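Cas6b (PDB 4Z7K) processes CRISPR RNA as an endoribonuclease, probably binding the repeat of the precursor transcript and cutting it to release individual guide RNAs. Local coordinates at residues Thr119-Leu124 / Leu202-Asn207; Val178-Gln183 / Arg210-Val215. All blocks are in the same frame, centred on the assembly; numbering follows the deposited sequence.

Contact 1: residues Thr119-Leu124 / Leu202-Asn207; sequences TPWMAL and LGIGRN. With nucleotides of chain C.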
# COMPACT_ATOMS: atom_id res chain seq x y z
N THR B 119 -5.95 9.40 18.78
CA THR B 119 -6.54 8.69 17.66
C THR B 119 -5.60 7.58 17.20
O THR B 119 -4.43 7.57 17.59
CB THR B 119 -6.84 9.65 16.52
OG1 THR B 119 -5.63 10.37 16.20
CG2 THR B 119 -7.91 10.62 16.96
N PRO B 120 -6.09 6.62 16.40
CA PRO B 120 -5.20 5.56 15.95
C PRO B 120 -4.00 6.13 15.19
O PRO B 120 -4.09 7.23 14.65
CB PRO B 120 -6.09 4.72 15.05
CG PRO B 120 -7.45 4.95 15.54
CD PRO B 120 -7.47 6.38 15.96
N TRP B 121 -2.90 5.39 15.16
CA TRP B 121 -1.66 5.87 14.58
C TRP B 121 -1.55 5.65 13.08
O TRP B 121 -1.30 6.61 12.33
CB TRP B 121 -0.48 5.22 15.30
CG TRP B 121 0.88 5.56 14.76
CD1 TRP B 121 1.19 6.57 13.90
CD2 TRP B 121 2.11 4.92 15.09
NE1 TRP B 121 2.54 6.57 13.64
CE2 TRP B 121 3.13 5.57 14.37
CE3 TRP B 121 2.45 3.85 15.92
CZ2 TRP B 121 4.46 5.20 14.46
CZ3 TRP B 121 3.77 3.48 16.00
CH2 TRP B 121 4.77 4.15 15.27
N MET B 122 -1.76 4.41 12.63
CA MET B 122 -1.68 4.09 11.20
C MET B 122 -0.23 4.32 10.81
O MET B 122 0.09 5.26 10.10
CB MET B 122 -2.63 4.98 10.36
CG MET B 122 -3.23 4.37 9.10
SD MET B 122 -4.92 5.03 8.85
CE MET B 122 -5.44 4.11 7.41
N ALA B 123 0.64 3.46 11.31
CA ALA B 123 2.07 3.59 11.08
C ALA B 123 2.51 2.82 9.85
O ALA B 123 3.63 2.96 9.35
CB ALA B 123 2.83 3.11 12.30
N LEU B 124 1.58 2.02 9.34
CA LEU B 124 1.93 1.02 8.34
C LEU B 124 1.53 1.42 6.92
O LEU B 124 0.34 1.41 6.58
CB LEU B 124 1.25 -0.30 8.71
CG LEU B 124 1.82 -1.13 9.86
CD1 LEU B 124 1.37 -2.57 9.76
CD2 LEU B 124 3.33 -1.00 9.99
N LEU B 202 -0.39 17.71 17.50
CA LEU B 202 0.26 17.41 16.23
C LEU B 202 0.03 15.95 15.88
O LEU B 202 -0.10 15.11 16.78
CB LEU B 202 1.76 17.74 16.28
CG LEU B 202 2.15 19.23 16.24
CD1 LEU B 202 3.58 19.47 16.67
CD2 LEU B 202 1.93 19.77 14.85
N GLY B 203 -0.06 15.63 14.59
CA GLY B 203 -0.17 14.24 14.17
C GLY B 203 1.17 13.66 13.72
O GLY B 203 2.07 14.40 13.34
N ILE B 204 1.33 12.33 13.82
CA ILE B 204 2.41 11.64 13.11
C ILE B 204 1.90 10.37 12.43
O ILE B 204 0.81 9.87 12.75
CB ILE B 204 3.59 11.28 14.01
CG1 ILE B 204 3.13 10.45 15.20
CG2 ILE B 204 4.30 12.52 14.49
CD1 ILE B 204 4.26 10.20 16.16
N GLY B 205 2.66 9.89 11.45
CA GLY B 205 2.25 8.72 10.69
C GLY B 205 1.60 9.05 9.36
O GLY B 205 1.86 10.08 8.76
N ARG B 206 0.75 8.15 8.90
CA ARG B 206 0.03 8.38 7.66
C ARG B 206 -1.29 9.12 7.89
O ARG B 206 -1.88 9.03 8.97
CB ARG B 206 -0.24 7.06 6.96
CG ARG B 206 1.00 6.32 6.58
CD ARG B 206 0.65 5.07 5.83
NE ARG B 206 0.02 5.37 4.54
CZ ARG B 206 -0.95 4.64 3.99
NH1 ARG B 206 -1.42 3.57 4.62
NH2 ARG B 206 -1.44 4.99 2.80
N ASN B 207 -1.75 9.84 6.86
CA ASN B 207 -3.09 10.43 6.86
C ASN B 207 -3.38 11.37 8.01
O ASN B 207 -4.51 11.52 8.45
CB ASN B 207 -4.12 9.32 6.83
CG ASN B 207 -3.92 8.41 5.67
OD1 ASN B 207 -4.27 8.75 4.54
ND2 ASN B 207 -3.29 7.27 5.91
P U C 9 -6.30 -6.00 2.07
OP1 U C 9 -5.88 -6.25 3.48
OP2 U C 9 -7.52 -6.63 1.46
O5' U C 9 -6.50 -4.43 1.95
C5' U C 9 -5.56 -3.57 2.57
C4' U C 9 -4.81 -2.72 1.59
O4' U C 9 -4.27 -1.60 2.33
C3' U C 9 -3.63 -3.36 0.89
O3' U C 9 -3.43 -2.65 -0.35
C2' U C 9 -2.51 -3.09 1.89
O2' U C 9 -1.19 -3.12 1.37
C1' U C 9 -2.87 -1.69 2.39
N1 U C 9 -2.52 -1.48 3.80
C2 U C 9 -1.67 -0.44 4.17
O2 U C 9 -1.14 0.32 3.37
N3 U C 9 -1.45 -0.34 5.52
C4 U C 9 -2.01 -1.15 6.51
O4 U C 9 -1.72 -0.94 7.70
C5 U C 9 -2.88 -2.19 6.04
C6 U C 9 -3.11 -2.31 4.73
P A C 21 5.41 6.20 5.59
OP1 A C 21 4.18 5.40 5.83
OP2 A C 21 6.31 5.76 4.49
O5' A C 21 4.94 7.71 5.39
C5' A C 21 4.28 8.41 6.44
C4' A C 21 4.25 9.91 6.19
O4' A C 21 5.60 10.35 5.87
C3' A C 21 3.36 10.37 5.04
O3' A C 21 2.74 11.63 5.36
C2' A C 21 4.34 10.53 3.89
O2' A C 21 3.96 11.45 2.89
C1' A C 21 5.61 10.98 4.61
N9 A C 21 6.83 10.59 3.91
C8 A C 21 7.07 9.42 3.24
N7 A C 21 8.26 9.37 2.69
C5 A C 21 8.82 10.60 3.03
C6 A C 21 10.07 11.17 2.77
N6 A C 21 11.01 10.53 2.06
N1 A C 21 10.33 12.41 3.24
C2 A C 21 9.39 13.03 3.95
N3 A C 21 8.17 12.60 4.27
C4 A C 21 7.95 11.36 3.78
P G C 22 1.18 11.88 5.04
OP1 G C 22 0.64 12.85 6.04
OP2 G C 22 0.47 10.59 4.87
O5' G C 22 1.20 12.51 3.57
C5' G C 22 1.22 13.92 3.35
C4' G C 22 0.66 14.25 1.98
O4' G C 22 1.46 13.59 0.97
C3' G C 22 -0.77 13.77 1.73
O3' G C 22 -1.75 14.71 2.13
C2' G C 22 -0.80 13.52 0.23
O2' G C 22 -1.02 14.75 -0.45
C1' G C 22 0.63 13.04 -0.03
N9 G C 22 0.73 11.57 0.10
C8 G C 22 1.58 10.94 0.96
N7 G C 22 1.51 9.64 0.92
C5 G C 22 0.54 9.41 -0.03
C6 G C 22 0.04 8.17 -0.48
O6 G C 22 0.39 7.04 -0.12
N1 G C 22 -0.93 8.34 -1.46
C2 G C 22 -1.36 9.54 -1.94
N2 G C 22 -2.31 9.47 -2.88
N3 G C 22 -0.91 10.71 -1.51
C4 G C 22 0.04 10.57 -0.56

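Contact 2: residues Val178-Gln183 / Arg210-Val215; sequences VKFKNQ and RGFGTV. With nucleotides of chain C.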
# COMPACT_ATOMS: atom_id res chain seq x y z
N VAL B 178 -8.76 0.11 11.80
CA VAL B 178 -9.13 1.39 11.18
C VAL B 178 -9.62 1.20 9.75
O VAL B 178 -8.93 0.64 8.92
CB VAL B 178 -7.96 2.36 11.18
CG1 VAL B 178 -8.11 3.39 10.06
CG2 VAL B 178 -7.85 3.02 12.54
N LYS B 179 -10.82 1.69 9.48
CA LYS B 179 -11.34 1.59 8.13
C LYS B 179 -11.04 2.89 7.42
O LYS B 179 -11.30 3.97 7.97
CB LYS B 179 -12.83 1.28 8.14
CG LYS B 179 -13.68 2.19 7.28
CD LYS B 179 -14.88 1.47 6.69
CE LYS B 179 -15.95 2.46 6.23
NZ LYS B 179 -17.18 1.79 5.73
N PHE B 180 -10.41 2.80 6.25
CA PHE B 180 -9.93 3.96 5.50
C PHE B 180 -9.91 3.68 4.00
O PHE B 180 -9.25 2.73 3.55
CB PHE B 180 -8.54 4.36 5.97
CG PHE B 180 -7.87 5.41 5.13
CD1 PHE B 180 -7.92 6.75 5.49
CD2 PHE B 180 -7.16 5.08 3.99
CE1 PHE B 180 -7.28 7.72 4.74
CE2 PHE B 180 -6.54 6.05 3.22
CZ PHE B 180 -6.60 7.37 3.59
N LYS B 181 -10.54 4.55 3.21
CA LYS B 181 -10.72 4.30 1.78
C LYS B 181 -11.27 2.88 1.54
O LYS B 181 -10.70 2.09 0.80
CB LYS B 181 -9.40 4.50 1.04
CG LYS B 181 -9.12 5.95 0.70
CD LYS B 181 -10.36 6.59 0.09
CE LYS B 181 -10.10 8.03 -0.34
NZ LYS B 181 -11.33 8.66 -0.90
N ASN B 182 -12.35 2.57 2.25
CA ASN B 182 -13.10 1.32 2.12
C ASN B 182 -12.24 0.07 2.19
O ASN B 182 -12.50 -0.95 1.54
CB ASN B 182 -13.93 1.35 0.85
CG ASN B 182 -14.73 2.63 0.75
OD1 ASN B 182 -14.35 3.57 0.03
ND2 ASN B 182 -15.83 2.72 1.52
N GLN B 183 -11.23 0.15 3.04
CA GLN B 183 -10.36 -0.96 3.28
C GLN B 183 -9.98 -0.93 4.75
O GLN B 183 -9.94 0.13 5.37
CB GLN B 183 -9.12 -0.86 2.40
CG GLN B 183 -9.37 -1.30 0.99
CD GLN B 183 -8.25 -0.89 0.08
OE1 GLN B 183 -8.08 -1.46 -1.00
NE2 GLN B 183 -7.48 0.11 0.50
N ARG B 210 -6.36 13.87 8.30
CA ARG B 210 -7.72 13.48 8.67
C ARG B 210 -7.84 13.29 10.16
O ARG B 210 -8.93 12.97 10.65
CB ARG B 210 -8.15 12.18 8.00
CG ARG B 210 -7.79 12.02 6.57
CD ARG B 210 -8.55 10.85 6.02
NE ARG B 210 -8.33 10.69 4.60
CZ ARG B 210 -9.13 11.20 3.67
NH1 ARG B 210 -10.20 11.90 4.03
NH2 ARG B 210 -8.86 11.01 2.38
N GLY B 211 -6.74 13.50 10.87
CA GLY B 211 -6.77 13.43 12.31
C GLY B 211 -6.11 12.21 12.93
O GLY B 211 -6.15 12.05 14.16
N PHE B 212 -5.54 11.34 12.11
CA PHE B 212 -4.90 10.14 12.62
C PHE B 212 -3.56 10.47 13.26
O PHE B 212 -2.92 11.46 12.90
CB PHE B 212 -4.69 9.12 11.50
CG PHE B 212 -5.95 8.49 11.00
CD1 PHE B 212 -6.62 9.02 9.92
CD2 PHE B 212 -6.46 7.35 11.58
CE1 PHE B 212 -7.78 8.44 9.44
CE2 PHE B 212 -7.61 6.77 11.10
CZ PHE B 212 -8.27 7.32 10.03
N GLY B 213 -3.18 9.67 14.26
CA GLY B 213 -1.89 9.80 14.91
C GLY B 213 -1.71 11.04 15.77
O GLY B 213 -0.61 11.57 15.90
N THR B 214 -2.80 11.52 16.36
CA THR B 214 -2.75 12.76 17.12
C THR B 214 -2.01 12.57 18.46
O THR B 214 -2.29 11.62 19.18
CB THR B 214 -4.17 13.26 17.37
OG1 THR B 214 -4.94 13.12 16.17
CG2 THR B 214 -4.15 14.71 17.82
N VAL B 215 -1.01 13.38 18.77
CA VAL B 215 -0.31 13.18 20.05
C VAL B 215 -0.42 14.32 21.07
O VAL B 215 -0.55 15.48 20.70
CB VAL B 215 1.18 12.89 19.82
CG1 VAL B 215 1.33 11.91 18.67
CG2 VAL B 215 1.93 14.14 19.51
P G C 10 -2.52 -3.19 -1.57
OP1 G C 10 -3.43 -3.77 -2.61
OP2 G C 10 -1.46 -4.08 -1.05
O5' G C 10 -1.72 -1.91 -2.07
C5' G C 10 -2.38 -0.69 -2.36
C4' G C 10 -3.81 -0.91 -2.81
O4' G C 10 -4.71 -0.67 -1.70
C3' G C 10 -4.27 0.02 -3.93
O3' G C 10 -4.00 -0.57 -5.20
C2' G C 10 -5.75 0.25 -3.60
O2' G C 10 -6.56 -0.82 -4.07
C1' G C 10 -5.75 0.19 -2.08
N9 G C 10 -5.38 1.47 -1.47
C8 G C 10 -4.33 1.55 -0.58
N7 G C 10 -4.10 2.73 -0.14
C5 G C 10 -5.06 3.48 -0.78
C6 G C 10 -5.26 4.85 -0.67
O6 G C 10 -4.59 5.58 0.05
N1 G C 10 -6.33 5.29 -1.47
C2 G C 10 -7.09 4.47 -2.28
N2 G C 10 -8.08 5.06 -2.98
N3 G C 10 -6.89 3.16 -2.39
C4 G C 10 -5.87 2.74 -1.61
P DC C 23 -3.28 14.26 2.33
OP1 DC C 23 -3.99 15.52 2.59
OP2 DC C 23 -3.40 13.16 3.33
O5' DC C 23 -3.70 13.69 0.91
C5' DC C 23 -4.41 14.49 0.03
C4' DC C 23 -5.31 13.62 -0.77
O4' DC C 23 -4.54 12.53 -1.28
C3' DC C 23 -6.43 12.99 0.03
O3' DC C 23 -7.57 13.88 0.03
C2' DC C 23 -6.70 11.68 -0.72
C1' DC C 23 -5.32 11.36 -1.32
N1 DC C 23 -4.59 10.32 -0.59
C2 DC C 23 -4.94 8.99 -0.76
O2 DC C 23 -5.87 8.70 -1.53
N3 DC C 23 -4.25 8.04 -0.09
C4 DC C 23 -3.26 8.38 0.73
N4 DC C 23 -2.62 7.39 1.37
C5 DC C 23 -2.89 9.74 0.93
C6 DC C 23 -3.57 10.67 0.25

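Contact 1: residues Thr119-Leu124 / Leu202-Asn207
Trp-121 meets Ile-204 and Gly-205 with the edge of its indole, which carries CD1 and NE1. With CG anti to the backbone N (chi1 177°), the ring turns toward the opposing backbone: CD1 lies 3.5 Å from Ile-204 O, and NE1 lies 3.7 Å from Gly-205 CA. Gly-205 has no side chain on the flank that meets the indole, and its backbone angles are themselves ones that glycine tolerates best. Ala-123 CB sits over one face of the indole, and Val-147 and Leu-148 of helix 137-158 add to the packing. Met-122 contributes its carbonyl, which takes a nearly straight bond from Arg-206 N (3.2 Å between N and Met-122 O), while its thioether passes obliquely by the Asn-207 amide, SD to ND2 4.0 Å. At Leu-124 the carbonyl O has two donors. U9 N3 of the RNA gives a short, straight one (2.7 Å to Leu-124 O, 168°), and Arg-206 NH1 a weak one at 3.4 Å from that same O. The arginine gets there by a bend at chi3 (66°), its CG and CD passing A21 OP1. With an alanine here, Leu-124 O would probably lose its weak second donor, and the A21 phosphate both the methylenes packed on it and a positive charge close by. Beyond it, Asn-207 N donates to OP2 of G22 at 3.1 Å. Because N3 of uracil carries a hydrogen and N3 of neutral cytosine does not, the Leu-124 carbonyl probably helps to favour a uridine at this place.

Contact 2: residues Val178-Gln183 / Arg210-Val215
Val-178 and Phe-212 approach from opposite directions and make the main apolar contact, with Val-178 CG1 3.6 Å from Phe-212 CE2. Having CG1 anti to the backbone N (chi1 155°) brings that methyl to the phenyl group. Phe-180 joins them more loosely, its CD1 4.3 Å from Phe-212 CE1, while Arg-18 makes a cation-pi contact with Phe-212. The polar neighbour of this cluster is Arg-210. Its chain, extended from CG to NE, crosses the Phe-180 side chain at about a right angle, and NE comes to the ring edge near CE1 (3.2 Å) with ring and guanidinium planes 69° apart, so this is not a stack over the ring face. NH2 passes on to a backbone phosphate of the RNA in a salt bridge. Lys-181 NZ lies 4.7 Å from Arg-210 NH2, both positive charges being set beside the nucleic acid. Other contacts are with nucleotides directly. The Phe-180 edge faces G10 O6, the Lys-181 methylene CG rests 3.6 Å from G10 N1, and the Gln-183 amide reaches the sugar, OE1 3.1 Å from C1' of G10. Within the turn, Phe-180 N bonds to Gln-183 O, and the return bond is weak; Lys-181 and Asn-182 between them both have left-handed backbone angles. The contact thus sets the tip of the hairpin joining strands 169-177 and 186-194 against the glycine-rich loop, whose Gly-211, Phe-212 and Gly-213 fit the Gly-hydrophobic-Gly end of the Cas6 signature, in a C-terminal ferredoxin-like domain.

How the contacts relate
The two contacts lie side by side, their centres about 7 Å apart, and share one loop: segments 202-207 and 210-215 both belong to the run before strand 215-217 whose glycines fit the GhGxxxxxGhG pattern of the Cas6 glycine-rich loop. Segment 119-124 touches both halves of it, since Pro-120 O lies 2.6 Å from Gly-213 N and Thr-119 OG1 2.7 Å from Gly-211 O, both probable hydrogen bonds. Asn-207 of contact 1 in turn packs on Phe-180 of contact 2. Together they line one RNA-binding surface, contact 1 meeting U9, A21 and G22, contact 2 meeting G10 and DC23, whose missing 2'-hydroxyl is consistent with a substrate blocked against cleavage.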